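Aclacinomycin-N/aclacinomycin-A oxidase (Streptomyces galilaeus, PDB 2IPI) oxidises the terminal sugar of aclacinomycin antibiotics in two successive steps, using a doubly covalently bound FAD and molecular oxygen. Local coordinates at residues A179-V184 and I221-W226; F121-G126 and V152-H157. All coordinates share one frame; numbering follows the deposited sequence.

Both contacts are buried in the FAD-binding PCMH-type region, about 10 Å apart between centres, and both touch the same FAD. They share one sheet, in which strand 221-227 of contact 1 neighbours strand 120-123 of contact 2. Contact 1 is strand pairing, with a ladder of backbone bonds and a charged cluster on one face. Contact 2 is smaller. It joins the loop after strand 120-123 to a glycine-rich segment by one backbone bond and sparse apolar packing. Contact 1 hydrogen-bonds the adenine, whereas contact 2 bonds one phosphate and the ribityl chain and only packs near the adenine. Tyr225 connects them, with Tyr225 OH probably hydrogen-bonded to Gly155 O at 2.8 Å.

Contact 1 of 2, residues A179-V184 and I221-W226; sequences AVEVVV and IVTRYW. With FAD (flavin-adenine dinucleotide), chain F.
A classic beta bulge interrupts the antiparallel pairing of strands 177-185 and 221-227 in the sheet of the FAD-binding PCMH-type region. Thr223 and Arg224 together face the single residue Glu181. Thr223 N donates to Glu181 O at 2.7 Å. Glu181 N donates to Arg224 O at 2.9 Å, in a nearly straight bond. Beyond the bulge the register has moved by one, and Val182 pairs with Val222. The carboxylate of Glu181 divides its oxygens between two partners. Glu181 OE1 makes a salt bridge to Arg224 NH1 at 2.9 Å. The two side chains lie alongside and point the same way, but their flat ends stand 84° apart, and NH1 alone makes the bridge. OE2 accepts the indole N-H at the edge of the Trp226 ring, in a bond modelled as very short. On the other face of the sheet, Val180 chi1 of 64° sets CG2 anti to the backbone N, and Val180 CG2 meets Val222 CG1 at 3.5 Å. The Val222 methyl also sits over one face of the Tyr225 ring, displaced toward the rim. The backbone of Val222 turns its polar atoms away from Val182 and toward the cofactor. It binds one edge of the adenine twice, with Val222 N donating to FAD N1A at 3.1 Å and FAD N6A donating to Val222 O at 3.2 Å.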
loop_
_atom_site.group_PDB
_atom_site.type_symbol
_atom_site.label_atom_id
_atom_site.label_comp_id
_atom_site.label_asym_id
_atom_site.label_seq_id
_atom_site.Cartn_x
_atom_site.Cartn_y
_atom_site.Cartn_z
ATOM N N ALA A 179 15.725 -9.195 5.938
ATOM C CA ALA A 179 15.527 -10.633 5.740
ATOM C C ALA A 179 14.079 -11.057 5.914
ATOM O O ALA A 179 13.282 -10.363 6.553
ATOM C CB ALA A 179 16.399 -11.413 6.718
ATOM N N VAL A 180 13.755 -12.228 5.365
ATOM C CA VAL A 180 12.401 -12.740 5.538
ATOM C C VAL A 180 12.408 -14.240 5.801
ATOM O O VAL A 180 13.153 -14.978 5.151
ATOM C CB VAL A 180 11.561 -12.382 4.286
ATOM C CG1 VAL A 180 12.124 -13.093 3.066
ATOM C CG2 VAL A 180 10.097 -12.701 4.481
ATOM N N GLU A 181 11.594 -14.646 6.759
ATOM C CA GLU A 181 11.305 -16.037 7.087
ATOM C C GLU A 181 9.985 -16.422 6.438
ATOM O O GLU A 181 8.981 -15.753 6.669
ATOM C CB GLU A 181 11.244 -16.256 8.603
ATOM C CG GLU A 181 12.575 -16.372 9.288
ATOM C CD GLU A 181 12.682 -15.741 10.657
ATOM O OE1 GLU A 181 11.814 -15.810 11.542
ATOM O OE2 GLU A 181 13.753 -15.127 10.848
ATOM N N VAL A 182 10.000 -17.449 5.614
ATOM C CA VAL A 182 8.893 -17.848 4.755
ATOM C C VAL A 182 8.586 -19.336 4.852
ATOM O O VAL A 182 9.492 -20.147 5.099
ATOM C CB VAL A 182 9.202 -17.534 3.276
ATOM C CG1 VAL A 182 7.917 -17.450 2.460
ATOM C CG2 VAL A 182 9.987 -16.236 3.147
ATOM N N VAL A 183 7.329 -19.705 4.661
ATOM C CA VAL A 183 7.009 -21.122 4.468
ATOM C C VAL A 183 6.680 -21.297 2.976
ATOM O O VAL A 183 5.736 -20.697 2.459
ATOM C CB VAL A 183 5.882 -21.628 5.366
ATOM C CG1 VAL A 183 5.438 -23.033 4.989
ATOM C CG2 VAL A 183 6.314 -21.628 6.835
ATOM N N VAL A 184 7.493 -22.111 2.326
ATOM C CA VAL A 184 7.413 -22.476 0.918
ATOM C C VAL A 184 7.136 -23.969 0.735
ATOM O O VAL A 184 7.191 -24.738 1.696
ATOM C CB VAL A 184 8.728 -22.094 0.234
ATOM C CG1 VAL A 184 8.926 -20.575 0.265
ATOM C CG2 VAL A 184 9.923 -22.765 0.889
ATOM N N ILE A 221 4.416 -18.262 2.632
ATOM C CA ILE A 221 3.832 -17.495 3.750
ATOM C C ILE A 221 4.932 -16.916 4.625
ATOM O O ILE A 221 5.723 -17.661 5.203
ATOM C CB ILE A 221 2.859 -18.348 4.583
ATOM C CG1 ILE A 221 1.693 -18.863 3.732
ATOM C CG2 ILE A 221 2.362 -17.610 5.822
ATOM C CD1 ILE A 221 0.772 -19.810 4.462
ATOM N N VAL A 222 4.984 -15.584 4.705
ATOM C CA VAL A 222 5.967 -14.931 5.566
ATOM C C VAL A 222 5.594 -15.115 7.032
ATOM O O VAL A 222 4.490 -14.810 7.482
ATOM C CB VAL A 222 6.081 -13.441 5.232
ATOM C CG1 VAL A 222 7.028 -12.724 6.172
ATOM C CG2 VAL A 222 6.578 -13.271 3.801
ATOM N N THR A 223 6.526 -15.593 7.842
ATOM C CA THR A 223 6.292 -15.894 9.244
ATOM C C THR A 223 7.000 -14.875 10.145
ATOM O O THR A 223 6.722 -14.822 11.347
ATOM C CB THR A 223 6.779 -17.314 9.580
ATOM O OG1 THR A 223 6.771 -17.548 10.994
ATOM C CG2 THR A 223 8.229 -17.471 9.150
ATOM N N ARG A 224 7.870 -14.087 9.549
ATOM C CA ARG A 224 8.660 -13.079 10.239
ATOM C C ARG A 224 9.499 -12.236 9.284
ATOM O O ARG A 224 10.141 -12.748 8.365
ATOM C CB ARG A 224 9.617 -13.716 11.264
ATOM C CG ARG A 224 10.398 -12.651 12.025
ATOM C CD ARG A 224 11.255 -13.268 13.112
ATOM N NE ARG A 224 10.432 -13.920 14.111
ATOM C CZ ARG A 224 10.576 -15.074 14.722
ATOM N NH1 ARG A 224 11.615 -15.847 14.451
ATOM N NH2 ARG A 224 9.666 -15.448 15.618
ATOM N N TYR A 225 9.522 -10.925 9.491
ATOM C CA TYR A 225 10.294 -10.003 8.695
ATOM C C TYR A 225 11.420 -9.389 9.535
ATOM O O TYR A 225 11.129 -9.230 10.724
ATOM C CB TYR A 225 9.444 -8.825 8.202
ATOM C CG TYR A 225 8.355 -9.051 7.202
ATOM C CD1 TYR A 225 7.049 -9.345 7.568
ATOM C CD2 TYR A 225 8.651 -8.955 5.840
ATOM C CE1 TYR A 225 6.065 -9.548 6.619
ATOM C CE2 TYR A 225 7.663 -9.162 4.893
ATOM C CZ TYR A 225 6.381 -9.454 5.281
ATOM O OH TYR A 225 5.406 -9.645 4.316
ATOM N N TRP A 226 12.533 -9.070 8.933
ATOM C CA TRP A 226 13.691 -8.449 9.562
ATOM C C TRP A 226 14.024 -7.103 8.951
ATOM O O TRP A 226 14.154 -7.006 7.734
ATOM C CB TRP A 226 14.922 -9.382 9.581
ATOM C CG TRP A 226 14.725 -10.600 10.454
ATOM C CD1 TRP A 226 14.151 -11.768 10.024
ATOM C CD2 TRP A 226 15.070 -10.828 11.829
ATOM N NE1 TRP A 226 14.114 -12.680 11.047
ATOM C CE2 TRP A 226 14.670 -12.132 12.175
ATOM C CE3 TRP A 226 15.660 -10.051 12.826
ATOM C CZ2 TRP A 226 14.846 -12.684 13.440
ATOM C CZ3 TRP A 226 15.840 -10.596 14.087
ATOM C CH2 TRP A 226 15.434 -11.904 14.403
HETATM P PA FAD F . -4.445 -9.110 3.845
HETATM O O1A FAD F . -5.707 -9.178 3.220
HETATM O O2A FAD F . -4.352 -10.044 4.966
HETATM O O5B FAD F . -3.285 -9.370 2.815
HETATM C C5B FAD F . -3.215 -8.736 1.602
HETATM C C4B FAD F . -2.436 -9.588 0.604
HETATM O O4B FAD F . -1.273 -10.067 1.220
HETATM C C3B FAD F . -3.220 -10.856 0.217
HETATM O O3B FAD F . -2.845 -11.300 -1.036
HETATM C C2B FAD F . -2.759 -11.873 1.247
HETATM O O2B FAD F . -2.904 -13.216 0.873
HETATM C C1B FAD F . -1.319 -11.437 1.408
HETATM N N9A FAD F . -0.703 -11.878 2.675
HETATM C C8A FAD F . -1.174 -11.678 3.913
HETATM N N7A FAD F . -0.347 -12.195 4.809
HETATM C C5A FAD F . 0.656 -12.759 4.135
HETATM C C6A FAD F . 1.798 -13.439 4.538
HETATM N N6A FAD F . 2.038 -13.544 5.789
HETATM N N1A FAD F . 2.650 -13.881 3.628
HETATM C C2A FAD F . 2.403 -13.648 2.360
HETATM N N3A FAD F . 1.337 -12.993 1.940
HETATM C C4A FAD F . 0.463 -12.565 2.800
HETATM N N1 FAD F . -0.830 0.793 1.504
HETATM C C2 FAD F . 0.261 1.623 1.401
HETATM O O2 FAD F . 1.194 1.375 0.770
HETATM N N3 FAD F . 0.232 2.805 2.090
HETATM C C4 FAD F . -0.844 3.176 2.876
HETATM O O4 FAD F . -0.773 4.178 3.530
HETATM C C4X FAD F . -1.938 2.314 2.985
HETATM N N5 FAD F . -3.039 2.637 3.722
HETATM C C5X FAD F . -4.072 1.772 3.883
HETATM C C6 FAD F . -5.144 2.090 4.719
HETATM C C7 FAD F . -6.198 1.229 4.821
HETATM C C7M FAD F . -7.254 1.580 5.818
HETATM C C8 FAD F . -6.175 -0.012 4.176
HETATM C C8M FAD F . -7.191 -1.067 4.553
HETATM C C9 FAD F . -5.091 -0.295 3.377
HETATM C C9A FAD F . -4.049 0.575 3.181
HETATM N N10 FAD F . -2.986 0.267 2.353
HETATM C C10 FAD F . -1.915 1.108 2.290
HETATM C "C1'" FAD F . -3.146 -0.661 1.193
HETATM C "C2'" FAD F . -2.853 -2.136 1.473
HETATM O "O2'" FAD F . -3.929 -3.011 1.563
HETATM C "C3'" FAD F . -1.946 -2.375 2.657
HETATM O "O3'" FAD F . -0.743 -1.682 2.540
HETATM C "C4'" FAD F . -1.871 -3.929 2.767
HETATM O "O4'" FAD F . -2.149 -4.617 1.616
HETATM C "C5'" FAD F . -2.672 -4.641 3.832
HETATM O "O5'" FAD F . -2.278 -5.969 3.927
HETATM P P FAD F . -3.044 -6.843 4.970
HETATM O O1P FAD F . -2.166 -7.758 5.605
HETATM O O2P FAD F . -3.685 -5.976 5.861
HETATM O O3P FAD F . -4.223 -7.583 4.218
#

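Contact 2 of 2, residues F121-G126 and V152-H157; sequences FAVEPG and VGVGGH. With FAD (flavin-adenine dinucleotide), chain F.
Pro125 O accepts the one hydrogen bond between these segments, from Gly155 N at 3.1 Å. The donor lies in the carbonyl plane, on a lone pair, although the N-H is bent to 143° at the hydrogen. Beside this bond, Pro125 CB rests on Gly155 CA at 3.6 Å. Gly155 has no side chain, and the proline ring comes close to both the glycine backbone and the adenine amino group. Val154 adds apolar packing. Val154 CG1 is anti to the backbone N (chi1 166°) and touches Val123 CG2 at 4.1 Å, the two side chains crossing at about a right angle.

The glycine-rich segment 152-157 follows Cys149, one of the two residues covalently joined to the flavin, and wraps the middle of the cofactor. Gly153 N donates to FAD O2P at 2.9 Å. Gly156 N reaches FAD O1P of the same phosphate at 3.1 Å, while Gly156 O accepts from FAD O4' of the ribityl chain. These two N-H groups probably offset part of the phosphate charge. His157 ND1 forms a hydrogen bond with FAD O3' that is modelled very short. Val152 packs along the cofactor: Val152 CG1 meets FAD C5' at 3.5 Å, and CG2 touches the flavin ring system.

Helix 129-140 packs against the glycine-rich segment, with Leu129 on Val152 and His157, and Thr132 on Val154. Val123 pairs by its backbone with Tyr225, whose side chain also touches Val154. The end of strand 120-123 thus lies beside strand 221-227.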
loop_
_atom_site.group_PDB
_atom_site.type_symbol
_atom_site.label_atom_id
_atom_site.label_comp_id
_atom_site.label_asym_id
_atom_site.label_seq_id
_atom_site.Cartn_x
_atom_site.Cartn_y
_atom_site.Cartn_z
ATOM N N PHE A 121 15.699 -6.029 13.562
ATOM C CA PHE A 121 14.447 -5.948 14.287
ATOM C C PHE A 121 13.385 -6.941 13.806
ATOM O O PHE A 121 13.030 -6.886 12.611
ATOM C CB PHE A 121 13.906 -4.528 14.122
ATOM C CG PHE A 121 14.602 -3.435 14.907
ATOM C CD1 PHE A 121 15.626 -2.719 14.318
ATOM C CD2 PHE A 121 14.234 -3.130 16.207
ATOM C CE1 PHE A 121 16.294 -1.696 14.969
ATOM C CE2 PHE A 121 14.890 -2.092 16.867
ATOM C CZ PHE A 121 15.904 -1.382 16.250
ATOM N N ALA A 122 12.898 -7.765 14.724
ATOM C CA ALA A 122 11.854 -8.767 14.601
ATOM C C ALA A 122 10.443 -8.204 14.469
ATOM O O ALA A 122 9.954 -7.451 15.299
ATOM C CB ALA A 122 11.920 -9.780 15.731
ATOM N N VAL A 123 9.723 -8.527 13.390
ATOM C CA VAL A 123 8.310 -8.135 13.307
ATOM C C VAL A 123 7.487 -9.261 12.688
ATOM O O VAL A 123 7.746 -9.708 11.564
ATOM C CB VAL A 123 8.052 -6.834 12.535
ATOM C CG1 VAL A 123 8.961 -5.691 12.962
ATOM C CG2 VAL A 123 8.200 -7.010 11.019
ATOM N N GLU A 124 6.459 -9.747 13.389
ATOM C CA GLU A 124 5.651 -10.855 12.821
ATOM C C GLU A 124 4.526 -10.307 11.970
ATOM O O GLU A 124 4.073 -9.192 12.193
ATOM C CB GLU A 124 5.148 -11.750 13.947
ATOM C CG GLU A 124 6.236 -12.699 14.452
ATOM C CD GLU A 124 5.838 -13.424 15.721
ATOM O OE1 GLU A 124 4.657 -13.542 16.091
ATOM O OE2 GLU A 124 6.743 -13.962 16.404
ATOM N N PRO A 125 4.059 -11.060 10.976
ATOM C CA PRO A 125 3.105 -10.520 10.012
ATOM C C PRO A 125 1.759 -10.134 10.619
ATOM O O PRO A 125 1.048 -9.345 9.994
ATOM C CB PRO A 125 2.877 -11.683 9.032
ATOM C CG PRO A 125 3.203 -12.893 9.854
ATOM C CD PRO A 125 4.388 -12.466 10.693
ATOM N N GLY A 126 1.401 -10.661 11.783
ATOM C CA GLY A 126 0.081 -10.472 12.368
ATOM C C GLY A 126 -0.016 -9.103 13.022
ATOM O O GLY A 126 -1.089 -8.560 13.244
ATOM N N VAL A 152 -3.821 -1.572 9.388
ATOM C CA VAL A 152 -3.291 -2.320 8.249
ATOM C C VAL A 152 -2.360 -3.429 8.717
ATOM O O VAL A 152 -1.632 -3.297 9.710
ATOM C CB VAL A 152 -2.543 -1.406 7.267
ATOM C CG1 VAL A 152 -1.818 -2.232 6.207
ATOM C CG2 VAL A 152 -3.493 -0.443 6.564
ATOM N N GLY A 153 -2.338 -4.586 8.042
ATOM C CA GLY A 153 -1.439 -5.651 8.464
ATOM C C GLY A 153 -0.040 -5.522 7.895
ATOM O O GLY A 153 0.120 -5.154 6.733
ATOM N N VAL A 154 0.993 -5.847 8.659
ATOM C CA VAL A 154 2.364 -5.947 8.173
ATOM C C VAL A 154 2.564 -7.017 7.097
ATOM O O VAL A 154 3.312 -6.781 6.148
ATOM C CB VAL A 154 3.314 -6.276 9.339
ATOM C CG1 VAL A 154 4.688 -6.728 8.884
ATOM C CG2 VAL A 154 3.442 -5.031 10.219
ATOM N N GLY A 155 1.926 -8.149 7.286
ATOM C CA GLY A 155 1.974 -9.315 6.426
ATOM C C GLY A 155 1.792 -9.068 4.956
ATOM O O GLY A 155 2.593 -9.503 4.116
ATOM N N GLY A 156 0.711 -8.368 4.574
ATOM C CA GLY A 156 0.510 -8.192 3.133
ATOM C C GLY A 156 0.801 -6.764 2.709
ATOM O O GLY A 156 0.525 -6.409 1.556
ATOM N N HIS A 157 1.345 -5.983 3.638
ATOM C CA HIS A 157 1.717 -4.596 3.426
ATOM C C HIS A 157 3.177 -4.475 3.043
ATOM O O HIS A 157 3.544 -3.726 2.127
ATOM C CB HIS A 157 1.439 -3.773 4.690
ATOM C CG HIS A 157 1.954 -2.369 4.659
ATOM N ND1 HIS A 157 1.265 -1.345 4.045
ATOM C CD2 HIS A 157 3.075 -1.805 5.175
ATOM C CE1 HIS A 157 1.939 -0.218 4.181
ATOM N NE2 HIS A 157 3.048 -0.469 4.860
HETATM P PA FAD F . -4.445 -9.110 3.845
HETATM O O1A FAD F . -5.707 -9.178 3.220
HETATM O O2A FAD F . -4.352 -10.044 4.966
HETATM O O5B FAD F . -3.285 -9.370 2.815
HETATM C C5B FAD F . -3.215 -8.736 1.602
HETATM C C4B FAD F . -2.436 -9.588 0.604
HETATM O O4B FAD F . -1.273 -10.067 1.220
HETATM C C3B FAD F . -3.220 -10.856 0.217
HETATM O O3B FAD F . -2.845 -11.300 -1.036
HETATM C C2B FAD F . -2.759 -11.873 1.247
HETATM O O2B FAD F . -2.904 -13.216 0.873
HETATM C C1B FAD F . -1.319 -11.437 1.408
HETATM N N9A FAD F . -0.703 -11.878 2.675
HETATM C C8A FAD F . -1.174 -11.678 3.913
HETATM N N7A FAD F . -0.347 -12.195 4.809
HETATM C C5A FAD F . 0.656 -12.759 4.135
HETATM C C6A FAD F . 1.798 -13.439 4.538
HETATM N N6A FAD F . 2.038 -13.544 5.789
HETATM N N1A FAD F . 2.650 -13.881 3.628
HETATM C C2A FAD F . 2.403 -13.648 2.360
HETATM N N3A FAD F . 1.337 -12.993 1.940
HETATM C C4A FAD F . 0.463 -12.565 2.800
HETATM N N1 FAD F . -0.830 0.793 1.504
HETATM C C2 FAD F . 0.261 1.623 1.401
HETATM O O2 FAD F . 1.194 1.375 0.770
HETATM N N3 FAD F . 0.232 2.805 2.090
HETATM C C4 FAD F . -0.844 3.176 2.876
HETATM O O4 FAD F . -0.773 4.178 3.530
HETATM C C4X FAD F . -1.938 2.314 2.985
HETATM N N5 FAD F . -3.039 2.637 3.722
HETATM C C5X FAD F . -4.072 1.772 3.883
HETATM C C6 FAD F . -5.144 2.090 4.719
HETATM C C7 FAD F . -6.198 1.229 4.821
HETATM C C7M FAD F . -7.254 1.580 5.818
HETATM C C8 FAD F . -6.175 -0.012 4.176
HETATM C C8M FAD F . -7.191 -1.067 4.553
HETATM C C9 FAD F . -5.091 -0.295 3.377
HETATM C C9A FAD F . -4.049 0.575 3.181
HETATM N N10 FAD F . -2.986 0.267 2.353
HETATM C C10 FAD F . -1.915 1.108 2.290
HETATM C "C1'" FAD F . -3.146 -0.661 1.193
HETATM C "C2'" FAD F . -2.853 -2.136 1.473
HETATM O "O2'" FAD F . -3.929 -3.011 1.563
HETATM C "C3'" FAD F . -1.946 -2.375 2.657
HETATM O "O3'" FAD F . -0.743 -1.682 2.540
HETATM C "C4'" FAD F . -1.871 -3.929 2.767
HETATM O "O4'" FAD F . -2.149 -4.617 1.616
HETATM C "C5'" FAD F . -2.672 -4.641 3.832
HETATM O "O5'" FAD F . -2.278 -5.969 3.927
HETATM P P FAD F . -3.044 -6.843 4.970
HETATM O O1P FAD F . -2.166 -7.758 5.605
HETATM O O2P FAD F . -3.685 -5.976 5.861
HETATM O O3P FAD F . -4.223 -7.583 4.218
#